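Local coordinates for uncharacterized protein (Acinetobacter baumannii, PDB 4PAR), which probably cleaves DNA containing 5-hydroxymethylcytosine, joining a Vsr-like endonuclease domain to an SRA-like domain expected to recognise the modified base, at residues T246-D251 against D297-A302. The protein carries 3 engineered substitutions. Sequence-based numbering, arbitrary orientation.
Sequences TEKSTD and DLKDGA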
# COMPACT_ATOMS: atom_id res chain seq x y z
N THR F 246 31.77 -8.12 4.39
CA THR F 246 32.16 -7.51 5.66
C THR F 246 31.00 -7.51 6.66
O THR F 246 29.88 -7.08 6.33
CB THR F 246 32.65 -6.05 5.48
OG1 THR F 246 31.54 -5.18 5.23
CG2 THR F 246 33.64 -5.96 4.32
N GLU F 247 31.29 -7.99 7.86
CA GLU F 247 30.33 -8.01 8.97
C GLU F 247 30.74 -7.07 10.10
O GLU F 247 31.91 -7.03 10.52
CB GLU F 247 30.16 -9.43 9.51
CG GLU F 247 29.09 -9.53 10.61
CD GLU F 247 28.84 -10.95 11.09
OE1 GLU F 247 29.63 -11.85 10.75
OE2 GLU F 247 27.85 -11.15 11.82
N LYS F 248 29.75 -6.32 10.58
CA LYS F 248 29.90 -5.33 11.64
C LYS F 248 28.61 -5.34 12.45
O LYS F 248 27.78 -6.23 12.28
CB LYS F 248 30.18 -3.94 11.05
CG LYS F 248 30.69 -2.92 12.06
CD LYS F 248 30.56 -1.49 11.55
CE LYS F 248 31.06 -0.49 12.61
NZ LYS F 248 31.44 0.85 12.07
N SER F 249 28.44 -4.37 13.34
CA SER F 249 27.19 -4.17 14.06
C SER F 249 27.02 -2.70 14.41
O SER F 249 27.98 -1.93 14.38
CB SER F 249 27.14 -5.03 15.32
OG SER F 249 26.02 -4.69 16.12
N THR F 250 25.79 -2.30 14.73
CA THR F 250 25.50 -0.92 15.09
C THR F 250 26.20 -0.52 16.38
O THR F 250 26.86 0.52 16.44
CB THR F 250 23.98 -0.69 15.25
OG1 THR F 250 23.45 -1.63 16.19
CG2 THR F 250 23.28 -0.88 13.91
N ASP F 251 26.05 -1.34 17.41
CA ASP F 251 26.77 -1.14 18.67
C ASP F 251 28.20 -1.63 18.53
O ASP F 251 28.43 -2.77 18.12
CB ASP F 251 26.07 -1.85 19.83
CG ASP F 251 24.76 -1.20 20.22
OD1 ASP F 251 24.09 -0.63 19.33
OD2 ASP F 251 24.40 -1.27 21.42
N ASP F 297 38.52 -6.74 13.55
CA ASP F 297 38.72 -5.28 13.47
C ASP F 297 37.58 -4.46 14.13
O ASP F 297 36.60 -5.04 14.65
CB ASP F 297 38.83 -4.85 12.00
CG ASP F 297 39.69 -3.62 11.81
OD1 ASP F 297 39.39 -2.56 12.41
OD2 ASP F 297 40.69 -3.72 11.07
N LEU F 298 37.71 -3.13 14.12
CA LEU F 298 36.55 -2.26 14.28
C LEU F 298 36.04 -1.84 12.89
O LEU F 298 36.56 -2.32 11.89
CB LEU F 298 36.88 -1.04 15.13
CG LEU F 298 37.60 0.14 14.43
CD1 LEU F 298 36.70 1.33 14.35
CD2 LEU F 298 38.90 0.47 15.15
N LYS F 299 34.99 -1.02 12.81
CA LYS F 299 34.52 -0.54 11.52
C LYS F 299 34.21 -1.77 10.64
O LYS F 299 33.35 -2.56 11.00
CB LYS F 299 35.56 0.38 10.89
CG LYS F 299 35.16 1.13 9.61
CD LYS F 299 36.42 1.80 9.09
CE LYS F 299 36.28 2.46 7.75
NZ LYS F 299 37.53 3.19 7.38
N ASP F 300 34.92 -1.95 9.53
CA ASP F 300 34.72 -3.12 8.63
C ASP F 300 34.75 -4.44 9.41
O ASP F 300 34.05 -5.39 9.05
CB ASP F 300 35.77 -3.13 7.50
CG ASP F 300 35.57 -1.98 6.52
OD1 ASP F 300 34.94 -0.98 6.92
OD2 ASP F 300 36.03 -2.07 5.36
N GLY F 301 35.56 -4.49 10.47
CA GLY F 301 35.47 -5.58 11.43
C GLY F 301 35.71 -6.94 10.82
O GLY F 301 36.78 -7.19 10.26
N ALA F 302 34.72 -7.82 10.94
CA ALA F 302 34.83 -9.17 10.38
C ALA F 302 34.86 -9.14 8.85
O ALA F 302 34.12 -8.39 8.22
CB ALA F 302 33.67 -10.03 10.86
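E247 and A302 grip each other through both backbone polar groups, as a hydrogen-bonded antiparallel pair does. E247 N donates to A302 O at 2.9 Å with an N-H...O angle of 159°, approaching from above the carbonyl plane; the return bond, A302 N to E247 O, is weak, bent to 127°. Beside this pair, T246 CA lies 3.3 Å from A302 O in a CA-H...O contact. The bridge illustrates how antiparallel pairing can join the last residue of one strand to the first of its partner: strand 244-247 runs out just where strand 302-312 begins, within the SRA-like domain and about 12 Å, nearest atoms, from the bound DNA. A type II' turn from L298 to G301, closed by G301 N to L298 O, leads into the second strand. The side chains of E247 and A302 share one face of the sheet, their CB atoms 3.8 Å apart, and both touch W262 of helix 252-264. The E247 side chain, turned at chi1 -176° to set CG opposite the backbone N and extended beyond it, takes OE1 to a salt bridge with R269. The partly exposed K248 chain, also extended, runs alongside the turn at K299, too close in the model to be trusted in detail.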